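Local coordinates for similarities with probable monooxygenase (Photorhabdus luminescens, PDB 4HB9), which binds FAD and is probably a flavin-dependent monooxygenase, consistent with a part in stilbene epoxidation and detoxification in the bacterium's symbiosis with nematodes, at residues A[5-10]-A[28-33]; A[9-14]-A[333-338]; A[164-169]-A[317-322]. One frame throughout, in Å; residues are numbered along the deposited sequence.

How the contacts relate
The three contacts illustrate how a Rossmann-type flavoprotein spreads the grip on one dinucleotide over its length. Contact 1 holds the adenosine ribose, contact 2 the pyrophosphate, and contact 3 the pyrophosphate again together with the ribityl chain that leads to the flavin. Contacts 1 and 2 share Ala9 and Gly10, the turn from strand 3-7 into helix 11-22, and their centres lie about 11 Å apart. Contact 3 sits about 13 Å from contact 1 and 12 Å from contact 2, centre to centre. Ile7 CG1 packs on Val168 CG2 at 3.9 Å between contacts 1 and 3, whereas Asp337 OD2 probably accepts a bond from Gly317 N at 2.8 Å between contacts 2 and 3.

Contact 1. Residues A[5-10]-A[28-33]; sequences GIIGAG and TIYERN. With FAD (flavin-adenine dinucleotide), chain B; EDO (1,2-ethanediol), chain L.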
# COMPACT_ATOMS: atom_id res chain seq x y z
N GLY A 5 14.83 -16.36 -0.86
CA GLY A 5 15.24 -15.05 -1.35
C GLY A 5 14.00 -14.23 -1.64
O GLY A 5 13.11 -14.71 -2.35
N ILE A 6 13.96 -13.01 -1.10
CA ILE A 6 12.83 -12.10 -1.28
C ILE A 6 13.33 -10.87 -2.05
O ILE A 6 14.34 -10.25 -1.66
CB ILE A 6 12.24 -11.63 0.07
CG1 ILE A 6 11.79 -12.82 0.91
CG2 ILE A 6 11.08 -10.66 -0.17
CD1 ILE A 6 11.46 -12.50 2.37
N ILE A 7 12.66 -10.54 -3.15
CA ILE A 7 12.94 -9.28 -3.86
C ILE A 7 12.00 -8.22 -3.29
O ILE A 7 10.77 -8.35 -3.41
CB ILE A 7 12.74 -9.37 -5.38
CG1 ILE A 7 13.47 -10.60 -5.98
CG2 ILE A 7 13.26 -8.10 -6.03
CD1 ILE A 7 14.93 -10.74 -5.63
N GLY A 8 12.60 -7.20 -2.66
CA GLY A 8 11.85 -6.08 -2.10
C GLY A 8 11.74 -6.06 -0.58
O GLY A 8 11.14 -6.95 0.03
N ALA A 9 12.34 -5.03 0.02
CA ALA A 9 12.17 -4.74 1.44
C ALA A 9 11.08 -3.69 1.62
O ALA A 9 11.31 -2.61 2.20
CB ALA A 9 13.46 -4.25 2.04
N GLY A 10 9.90 -4.01 1.10
CA GLY A 10 8.70 -3.19 1.33
C GLY A 10 7.90 -3.74 2.48
O GLY A 10 8.39 -4.49 3.32
N THR A 28 16.90 -14.06 2.95
CA THR A 28 17.58 -12.86 2.53
C THR A 28 16.62 -12.00 1.71
O THR A 28 15.81 -12.52 0.92
CB THR A 28 18.82 -13.20 1.66
OG1 THR A 28 19.68 -14.09 2.39
CG2 THR A 28 19.58 -11.97 1.29
N ILE A 29 16.71 -10.68 1.89
CA ILE A 29 15.95 -9.74 1.09
C ILE A 29 16.89 -8.94 0.24
O ILE A 29 17.88 -8.43 0.73
CB ILE A 29 15.16 -8.72 1.96
CG1 ILE A 29 14.12 -9.41 2.84
CG2 ILE A 29 14.49 -7.70 1.05
CD1 ILE A 29 13.53 -8.49 3.88
N TYR A 30 16.55 -8.78 -1.03
CA TYR A 30 17.30 -7.94 -1.95
C TYR A 30 16.44 -6.74 -2.33
O TYR A 30 15.35 -6.88 -2.87
CB TYR A 30 17.73 -8.74 -3.20
CG TYR A 30 18.40 -10.04 -2.82
CD1 TYR A 30 19.78 -10.10 -2.56
CD2 TYR A 30 17.66 -11.20 -2.68
CE1 TYR A 30 20.38 -11.30 -2.19
CE2 TYR A 30 18.26 -12.38 -2.31
CZ TYR A 30 19.61 -12.43 -2.08
OH TYR A 30 20.17 -13.63 -1.71
N GLU A 31 16.94 -5.56 -2.00
CA GLU A 31 16.21 -4.30 -2.16
C GLU A 31 16.96 -3.35 -3.06
O GLU A 31 18.17 -3.15 -2.90
CB GLU A 31 15.99 -3.65 -0.78
CG GLU A 31 15.52 -2.19 -0.82
CD GLU A 31 14.20 -2.01 -1.57
OE1 GLU A 31 13.26 -2.78 -1.32
OE2 GLU A 31 14.11 -1.07 -2.39
N ARG A 32 16.25 -2.75 -4.02
CA ARG A 32 16.88 -1.87 -5.00
C ARG A 32 17.39 -0.56 -4.40
O ARG A 32 18.39 -0.04 -4.84
CB ARG A 32 15.96 -1.56 -6.17
CG ARG A 32 14.74 -0.74 -5.82
CD ARG A 32 13.90 -0.40 -7.03
NE ARG A 32 12.66 0.25 -6.59
CZ ARG A 32 11.69 0.64 -7.39
NH1 ARG A 32 11.80 0.47 -8.71
NH2 ARG A 32 10.61 1.21 -6.88
N ASN A 33 16.69 -0.02 -3.40
CA ASN A 33 17.11 1.24 -2.80
C ASN A 33 18.28 1.10 -1.85
O ASN A 33 18.64 -0.01 -1.40
CB ASN A 33 15.93 1.90 -2.09
CG ASN A 33 14.79 2.26 -3.04
OD1 ASN A 33 13.61 2.15 -2.68
ND2 ASN A 33 15.12 2.67 -4.25
PA FAD B . 6.04 -2.00 -1.53
O1A FAD B . 5.75 -1.72 -0.08
O2A FAD B . 5.88 -1.02 -2.65
O5B FAD B . 7.52 -2.62 -1.62
C5B FAD B . 8.11 -2.98 -2.86
C4B FAD B . 9.60 -2.96 -2.59
O4B FAD B . 10.27 -3.60 -3.70
C3B FAD B . 10.19 -1.54 -2.45
O3B FAD B . 11.07 -1.45 -1.33
C2B FAD B . 10.92 -1.36 -3.76
O2B FAD B . 12.02 -0.47 -3.73
C1B FAD B . 11.38 -2.80 -4.05
N9A FAD B . 11.69 -3.10 -5.45
C8A FAD B . 10.96 -2.80 -6.55
N7A FAD B . 11.53 -3.31 -7.67
C5A FAD B . 12.66 -3.94 -7.27
C6A FAD B . 13.73 -4.68 -7.96
N6A FAD B . 13.64 -4.78 -9.31
N1A FAD B . 14.74 -5.19 -7.23
C2A FAD B . 14.76 -5.07 -5.88
N3A FAD B . 13.82 -4.41 -5.17
C4A FAD B . 12.75 -3.84 -5.82
N1 FAD B . -2.52 0.38 2.15
C2 FAD B . -3.31 0.07 3.20
O2 FAD B . -3.56 -1.14 3.52
N3 FAD B . -3.85 1.06 3.95
C4 FAD B . -3.70 2.36 3.71
O4 FAD B . -4.25 3.22 4.46
C4X FAD B . -2.90 2.77 2.55
N5 FAD B . -2.68 4.08 2.23
C5X FAD B . -1.94 4.39 1.15
C6 FAD B . -1.73 5.72 0.80
C7 FAD B . -0.96 6.07 -0.31
C7M FAD B . -0.73 7.52 -0.69
C8 FAD B . -0.35 5.01 -1.13
C8M FAD B . 0.50 5.36 -2.33
C9 FAD B . -0.55 3.68 -0.79
C9A FAD B . -1.32 3.32 0.32
N10 FAD B . -1.52 1.96 0.67
C10 FAD B . -2.31 1.65 1.77
C1' FAD B . -0.98 0.85 -0.14
C2' FAD B . 0.35 0.31 0.39
O2' FAD B . 1.27 1.37 0.62
C3' FAD B . 0.93 -0.66 -0.63
O3' FAD B . -0.12 -1.50 -1.12
C4' FAD B . 2.01 -1.53 0.01
O4' FAD B . 3.19 -0.76 0.08
C5' FAD B . 2.29 -2.78 -0.79
O5' FAD B . 3.29 -3.50 -0.10
P FAD B . 4.38 -4.29 -0.98
O1P FAD B . 5.34 -4.85 0.04
O2P FAD B . 3.65 -5.21 -1.93
O3P FAD B . 5.12 -3.25 -1.94
C1 EDO L . 13.36 1.25 1.50
O1 EDO L . 13.43 -0.16 1.74
C2 EDO L . 13.19 1.46 0.02
O2 EDO L . 11.90 0.99 -0.41
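Ile6 and Ile29 lie side by side on the parallel strands 3-7 and 26-30 of a Rossmann-type beta-alpha-beta unit, both turned to the sheet face covered by the connecting helix 11-22. Ile6 CB and Ile29 CG1 are 4.0 Å apart, the side chains slant across each other, and Ala17 of the helix touches both. The opposite face carries Ile7 and Tyr30: the CD1 branch of Ile7 comes within 4.0 Å of Tyr30 CD2, while Gly5 CA lies at the edge of the phenol ring. Between the faces run the backbone bonds, among them Tyr30 N to Ile6 O at 2.7 Å.

Glu31 plays the part of the acidic residue near the C-terminal end of the second strand in such units. Its CG stands opposite the backbone N (chi1 167°), and a bend at chi2 (59°) swings the carboxylate back to the glycine-rich turn. There OE1 accepts Ala9 N at 2.8 Å through its anti lone pair. Each carboxylate oxygen also takes one ribose hydroxyl of FAD, O3B on OE1 and O2B on OE2, while Asn33 N adds a further bond to OE2; together these fix the group's rotation. Gly8, lacking a side chain, lets FAD O4B approach its CA to 3.3 Å. Arg32 lays one guanidinium face over C8A of the adenine, and its NE donates to FAD O2B at 3.0 Å.

Contact 2. Residues A[9-14]-A[333-338]; sequences AGIGGT and TALRDA. With FAD (flavin-adenine dinucleotide), chain B; EDO (1,2-ethanediol), chain G; EDO (1,2-ethanediol), chain L.
Ile11 meets Leu335, and Gly12 meets Ala334 and Ala338, where the first turn of the dinucleotide-binding helix 11-22 packs on helix 330-349. This is the helix that follows the glycine-rich turn of a Rossmann fold, with Gly8, Gly10 and Gly13 fitting the GxGxxG pattern. No hydrogen bond crosses the contact; methyl groups and bare backbone make it. In Ile11 a chi1 of -61° sets CG1 anti to the carbonyl carbon and leaves CG2 anti to the backbone N; CG2 comes to 3.6 Å from Leu335 CD2, the two side chains slanting over one another, while CG1 lies beside FAD O4'. Since Gly12 has no side chain, the backbones close in until its CA is 4.7 Å from the CA of Ala334. The methyl of Ala338 then rests on Gly12 O, with CB at 3.5 Å.

Ile11, Gly12 and Ala334 also line one part of the pyrophosphate site. Gly12 N donates to FAD O1P at 2.8 Å, and Ile11 N donates to FAD O1A in a longer bond of 168° at the hydrogen. From the other helix, Ala334 CB touches FAD O5' at 3.6 Å. Two phosphate oxygens thus face the start of helix 11-22, whose dipole would be expected to steady their charge.

Further out, Ile11 also packs on Leu114 and Lys115 of helix 111-119, while Leu335 and Ala338 both reach Cys15, one turn on in helix 11-22. On helix 330-349, Asp337 bonds to Tyr369 of helix 355-386 and to Gly317 N. The turn itself is secured from within: Gly10, the N-cap, offers its carbonyl to Thr14 N on one face and, on the opposite face, to Thr14 OG1 at 2.7 Å.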
# COMPACT_ATOMS: atom_id res chain seq x y z
N ALA A 9 12.34 -5.03 0.02
CA ALA A 9 12.17 -4.74 1.44
C ALA A 9 11.08 -3.69 1.62
O ALA A 9 11.31 -2.61 2.20
CB ALA A 9 13.46 -4.25 2.04
N GLY A 10 9.90 -4.01 1.10
CA GLY A 10 8.70 -3.19 1.33
C GLY A 10 7.90 -3.74 2.48
O GLY A 10 8.39 -4.49 3.32
N ILE A 11 6.63 -3.38 2.52
CA ILE A 11 5.77 -3.81 3.61
C ILE A 11 5.71 -5.33 3.71
O ILE A 11 5.92 -5.90 4.78
CB ILE A 11 4.33 -3.27 3.43
CG1 ILE A 11 4.30 -1.74 3.42
CG2 ILE A 11 3.42 -3.80 4.52
CD1 ILE A 11 4.87 -1.05 4.62
N GLY A 12 5.37 -5.97 2.59
CA GLY A 12 5.22 -7.41 2.54
C GLY A 12 6.50 -8.19 2.78
O GLY A 12 6.52 -9.13 3.56
N GLY A 13 7.57 -7.78 2.11
CA GLY A 13 8.84 -8.51 2.14
C GLY A 13 9.49 -8.52 3.51
O GLY A 13 10.01 -9.54 3.96
N THR A 14 9.45 -7.38 4.18
CA THR A 14 9.99 -7.30 5.53
C THR A 14 9.16 -8.11 6.50
O THR A 14 9.71 -8.85 7.32
CB THR A 14 10.14 -5.83 6.00
OG1 THR A 14 8.88 -5.16 5.94
CG2 THR A 14 11.14 -5.08 5.18
N THR A 333 -3.16 -6.15 2.71
CA THR A 333 -3.15 -7.39 1.90
C THR A 333 -1.73 -7.95 1.76
O THR A 333 -1.54 -9.17 1.85
CB THR A 333 -3.83 -7.18 0.55
OG1 THR A 333 -5.12 -6.62 0.77
CG2 THR A 333 -4.03 -8.49 -0.14
N ALA A 334 -0.74 -7.07 1.58
CA ALA A 334 0.66 -7.50 1.58
C ALA A 334 1.07 -8.19 2.90
O ALA A 334 1.75 -9.24 2.90
CB ALA A 334 1.58 -6.33 1.30
N LEU A 335 0.63 -7.62 4.01
CA LEU A 335 0.86 -8.20 5.33
C LEU A 335 0.15 -9.55 5.49
O LEU A 335 0.73 -10.51 5.98
CB LEU A 335 0.39 -7.23 6.43
CG LEU A 335 1.25 -5.99 6.54
CD1 LEU A 335 0.57 -4.95 7.43
CD2 LEU A 335 2.65 -6.33 7.01
N ARG A 336 -1.12 -9.59 5.09
CA ARG A 336 -1.88 -10.82 5.09
C ARG A 336 -1.17 -11.94 4.31
O ARG A 336 -1.13 -13.08 4.79
CB ARG A 336 -3.25 -10.56 4.47
CG ARG A 336 -4.26 -11.65 4.67
CD ARG A 336 -5.60 -11.18 4.14
NE ARG A 336 -6.61 -12.22 4.26
CZ ARG A 336 -7.89 -12.05 3.89
NH1 ARG A 336 -8.31 -10.90 3.39
NH2 ARG A 336 -8.74 -13.05 4.04
N ASP A 337 -0.70 -11.62 3.11
CA ASP A 337 0.09 -12.56 2.30
C ASP A 337 1.33 -13.05 3.05
O ASP A 337 1.65 -14.24 3.05
CB ASP A 337 0.61 -11.92 1.02
CG ASP A 337 -0.48 -11.58 -0.01
OD1 ASP A 337 -1.67 -11.98 0.11
OD2 ASP A 337 -0.12 -10.86 -0.96
N ALA A 338 2.03 -12.13 3.70
CA ALA A 338 3.29 -12.45 4.41
C ALA A 338 3.06 -13.44 5.55
O ALA A 338 3.82 -14.41 5.72
CB ALA A 338 3.97 -11.18 4.90
PA FAD B . 6.04 -2.00 -1.53
O1A FAD B . 5.75 -1.72 -0.08
O2A FAD B . 5.88 -1.02 -2.65
O5B FAD B . 7.52 -2.62 -1.62
C5B FAD B . 8.11 -2.98 -2.86
C4B FAD B . 9.60 -2.96 -2.59
O4B FAD B . 10.27 -3.60 -3.70
C3B FAD B . 10.19 -1.54 -2.45
O3B FAD B . 11.07 -1.45 -1.33
C2B FAD B . 10.92 -1.36 -3.76
O2B FAD B . 12.02 -0.47 -3.73
C1B FAD B . 11.38 -2.80 -4.05
N9A FAD B . 11.69 -3.10 -5.45
C8A FAD B . 10.96 -2.80 -6.55
N7A FAD B . 11.53 -3.31 -7.67
C5A FAD B . 12.66 -3.94 -7.27
C6A FAD B . 13.73 -4.68 -7.96
N6A FAD B . 13.64 -4.78 -9.31
N1A FAD B . 14.74 -5.19 -7.23
C2A FAD B . 14.76 -5.07 -5.88
N3A FAD B . 13.82 -4.41 -5.17
C4A FAD B . 12.75 -3.84 -5.82
N1 FAD B . -2.52 0.38 2.15
C2 FAD B . -3.31 0.07 3.20
O2 FAD B . -3.56 -1.14 3.52
N3 FAD B . -3.85 1.06 3.95
C4 FAD B . -3.70 2.36 3.71
O4 FAD B . -4.25 3.22 4.46
C4X FAD B . -2.90 2.77 2.55
N5 FAD B . -2.68 4.08 2.23
C5X FAD B . -1.94 4.39 1.15
C6 FAD B . -1.73 5.72 0.80
C7 FAD B . -0.96 6.07 -0.31
C7M FAD B . -0.73 7.52 -0.69
C8 FAD B . -0.35 5.01 -1.13
C8M FAD B . 0.50 5.36 -2.33
C9 FAD B . -0.55 3.68 -0.79
C9A FAD B . -1.32 3.32 0.32
N10 FAD B . -1.52 1.96 0.67
C10 FAD B . -2.31 1.65 1.77
C1' FAD B . -0.98 0.85 -0.14
C2' FAD B . 0.35 0.31 0.39
O2' FAD B . 1.27 1.37 0.62
C3' FAD B . 0.93 -0.66 -0.63
O3' FAD B . -0.12 -1.50 -1.12
C4' FAD B . 2.01 -1.53 0.01
O4' FAD B . 3.19 -0.76 0.08
C5' FAD B . 2.29 -2.78 -0.79
O5' FAD B . 3.29 -3.50 -0.10
P FAD B . 4.38 -4.29 -0.98
O1P FAD B . 5.34 -4.85 0.04
O2P FAD B . 3.65 -5.21 -1.93
O3P FAD B . 5.12 -3.25 -1.94
C1 EDO G . -7.50 -6.09 3.51
O1 EDO G . -8.79 -6.21 4.12
C2 EDO G . -6.65 -7.27 3.94
O2 EDO G . -6.87 -8.38 3.09
C1 EDO L . 13.36 1.25 1.50
O1 EDO L . 13.43 -0.16 1.74
C2 EDO L . 13.19 1.46 0.02
O2 EDO L . 11.90 0.99 -0.41

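Contact 3. Residues A[164-169]-A[317-322]; sequences SNSKVR and GDAIHN. With FAD (flavin-adenine dinucleotide), chain B.
Two segments consistent with the DG and GD motifs of the aromatic-hydroxylase family meet here: the residues following Asp162 of the likely DG motif, which lead into helix 167-172, and the FAD-contacting pair Gly317-Asp318 of the likely GD motif, which begins the short helix 318-321. Arg169 ties them together. Bent at chi3 (56°), its side chain curls so that NH2 donates to two carbonyls, Ala319 O at 2.7 Å and Ser164 O at 2.9 Å. Both oxygens lie close to the guanidinium plane, whereas the nitrogen stands above each carbonyl's own plane. Beside this clamp Ser166 CB presses on Ala319 CB at 3.5 Å, tight for two carbons. Ser166 is held by Asp162, which bonds to its OG, while the same oxygen accepts Arg169 N and so caps helix 167-172.

In one of two modelled conformers, and so with some doubt, Ser164 OG donates to Asn322 O at 2.7 Å.

The FAD side is handled by Asp318. At the helix start, its N donates to FAD O2P at 2.8 Å, and its OD2 accepts the ribityl hydroxyl O3' at 2.9 Å. Asn322 ND2 comes from above the carboxylate plane to reach OD1, a second-shell bond that steadies the group. A water bridges the two segments and the cofactor: it accepts from Ser164 N and donates both to Asp318 OD2 and, at 2.9 Å, to FAD O2A.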
# COMPACT_ATOMS: atom_id res chain seq x y z
N SER A 164 4.08 -2.98 -7.43
CA SER A 164 3.05 -3.04 -8.48
C SER A 164 3.58 -3.36 -9.89
O SER A 164 2.89 -4.04 -10.64
CB SER A 164 2.24 -1.74 -8.53
OG SER A 164 1.54 -1.53 -7.32
N ASN A 165 4.78 -2.89 -10.23
CA ASN A 165 5.39 -3.18 -11.54
C ASN A 165 6.47 -4.26 -11.44
O ASN A 165 7.50 -4.20 -12.10
CB ASN A 165 6.03 -1.91 -12.14
CG ASN A 165 5.06 -0.74 -12.20
OD1 ASN A 165 3.89 -0.90 -12.56
ND2 ASN A 165 5.54 0.45 -11.84
N SER A 166 6.20 -5.25 -10.59
CA SER A 166 7.13 -6.32 -10.28
C SER A 166 7.75 -6.99 -11.50
O SER A 166 7.04 -7.58 -12.31
CB SER A 166 6.36 -7.36 -9.48
OG SER A 166 7.00 -8.60 -9.39
N LYS A 167 9.07 -6.92 -11.61
CA LYS A 167 9.78 -7.65 -12.67
C LYS A 167 9.72 -9.15 -12.46
O LYS A 167 9.75 -9.91 -13.42
CB LYS A 167 11.25 -7.24 -12.76
CG LYS A 167 11.50 -5.78 -13.09
CD LYS A 167 10.77 -5.30 -14.33
CE LYS A 167 10.98 -3.80 -14.54
NZ LYS A 167 12.43 -3.43 -14.59
N VAL A 168 9.62 -9.59 -11.21
CA VAL A 168 9.47 -11.02 -10.94
C VAL A 168 8.17 -11.51 -11.54
O VAL A 168 8.18 -12.54 -12.21
CB VAL A 168 9.52 -11.36 -9.44
CG1 VAL A 168 9.33 -12.86 -9.22
CG2 VAL A 168 10.83 -10.89 -8.85
N ARG A 169 7.06 -10.80 -11.29
CA ARG A 169 5.76 -11.16 -11.87
C ARG A 169 5.81 -11.12 -13.39
O ARG A 169 5.26 -11.99 -14.08
CB ARG A 169 4.62 -10.22 -11.41
CG ARG A 169 3.25 -10.67 -11.93
CD ARG A 169 2.19 -9.57 -12.01
NE ARG A 169 2.58 -8.41 -12.82
CZ ARG A 169 2.74 -7.17 -12.35
NH1 ARG A 169 3.08 -6.19 -13.18
NH2 ARG A 169 2.59 -6.90 -11.07
N GLY A 317 2.02 -9.39 -2.13
CA GLY A 317 1.76 -7.96 -2.10
C GLY A 317 1.26 -7.41 -3.42
O GLY A 317 0.57 -8.11 -4.17
N ASP A 318 1.61 -6.14 -3.68
CA ASP A 318 1.23 -5.43 -4.91
C ASP A 318 1.72 -6.11 -6.19
O ASP A 318 1.06 -5.99 -7.22
CB ASP A 318 1.69 -3.97 -4.87
CG ASP A 318 0.83 -3.09 -3.92
OD1 ASP A 318 -0.18 -3.58 -3.38
OD2 ASP A 318 1.18 -1.90 -3.73
N ALA A 319 2.84 -6.83 -6.12
CA ALA A 319 3.32 -7.64 -7.23
C ALA A 319 2.23 -8.49 -7.87
O ALA A 319 2.26 -8.74 -9.08
CB ALA A 319 4.49 -8.52 -6.80
N ILE A 320 1.28 -8.94 -7.06
CA ILE A 320 0.21 -9.79 -7.55
C ILE A 320 -1.21 -9.26 -7.24
O ILE A 320 -2.17 -9.75 -7.83
CB ILE A 320 0.45 -11.25 -7.04
CG1 ILE A 320 -0.49 -12.24 -7.73
CG2 ILE A 320 0.31 -11.34 -5.53
CD1 ILE A 320 -0.29 -12.35 -9.22
N HIS A 321 -1.32 -8.24 -6.37
CA HIS A 321 -2.61 -7.68 -5.90
C HIS A 321 -3.06 -6.35 -6.45
O HIS A 321 -4.26 -6.08 -6.47
CB HIS A 321 -2.52 -7.36 -4.40
CG HIS A 321 -2.55 -8.56 -3.54
ND1 HIS A 321 -3.55 -9.49 -3.64
CD2 HIS A 321 -1.69 -9.01 -2.61
CE1 HIS A 321 -3.32 -10.46 -2.77
NE2 HIS A 321 -2.18 -10.20 -2.16
N ASN A 322 -2.12 -5.47 -6.76
CA ASN A 322 -2.48 -4.07 -7.02
C ASN A 322 -1.63 -3.51 -8.11
O ASN A 322 -0.45 -3.29 -7.90
CB ASN A 322 -2.26 -3.19 -5.78
CG ASN A 322 -3.51 -3.02 -4.95
OD1 ASN A 322 -4.59 -2.78 -5.48
ND2 ASN A 322 -3.37 -3.13 -3.63
PA FAD B . 6.04 -2.00 -1.53
O1A FAD B . 5.75 -1.72 -0.08
O2A FAD B . 5.88 -1.02 -2.65
O5B FAD B . 7.52 -2.62 -1.62
C5B FAD B . 8.11 -2.98 -2.86
C4B FAD B . 9.60 -2.96 -2.59
O4B FAD B . 10.27 -3.60 -3.70
C3B FAD B . 10.19 -1.54 -2.45
O3B FAD B . 11.07 -1.45 -1.33
C2B FAD B . 10.92 -1.36 -3.76
O2B FAD B . 12.02 -0.47 -3.73
C1B FAD B . 11.38 -2.80 -4.05
N9A FAD B . 11.69 -3.10 -5.45
C8A FAD B . 10.96 -2.80 -6.55
N7A FAD B . 11.53 -3.31 -7.67
C5A FAD B . 12.66 -3.94 -7.27
C6A FAD B . 13.73 -4.68 -7.96
N6A FAD B . 13.64 -4.78 -9.31
N1A FAD B . 14.74 -5.19 -7.23
C2A FAD B . 14.76 -5.07 -5.88
N3A FAD B . 13.82 -4.41 -5.17
C4A FAD B . 12.75 -3.84 -5.82
N1 FAD B . -2.52 0.38 2.15
C2 FAD B . -3.31 0.07 3.20
O2 FAD B . -3.56 -1.14 3.52
N3 FAD B . -3.85 1.06 3.95
C4 FAD B . -3.70 2.36 3.71
O4 FAD B . -4.25 3.22 4.46
C4X FAD B . -2.90 2.77 2.55
N5 FAD B . -2.68 4.08 2.23
C5X FAD B . -1.94 4.39 1.15
C6 FAD B . -1.73 5.72 0.80
C7 FAD B . -0.96 6.07 -0.31
C7M FAD B . -0.73 7.52 -0.69
C8 FAD B . -0.35 5.01 -1.13
C8M FAD B . 0.50 5.36 -2.33
C9 FAD B . -0.55 3.68 -0.79
C9A FAD B . -1.32 3.32 0.32
N10 FAD B . -1.52 1.96 0.67
C10 FAD B . -2.31 1.65 1.77
C1' FAD B . -0.98 0.85 -0.14
C2' FAD B . 0.35 0.31 0.39
O2' FAD B . 1.27 1.37 0.62
C3' FAD B . 0.93 -0.66 -0.63
O3' FAD B . -0.12 -1.50 -1.12
C4' FAD B . 2.01 -1.53 0.01
O4' FAD B . 3.19 -0.76 0.08
C5' FAD B . 2.29 -2.78 -0.79
O5' FAD B . 3.29 -3.50 -0.10
P FAD B . 4.38 -4.29 -0.98
O1P FAD B . 5.34 -4.85 0.04
O2P FAD B . 3.65 -5.21 -1.93
O3P FAD B . 5.12 -3.25 -1.94
O HOH W 1 3.93 -1.27 -4.80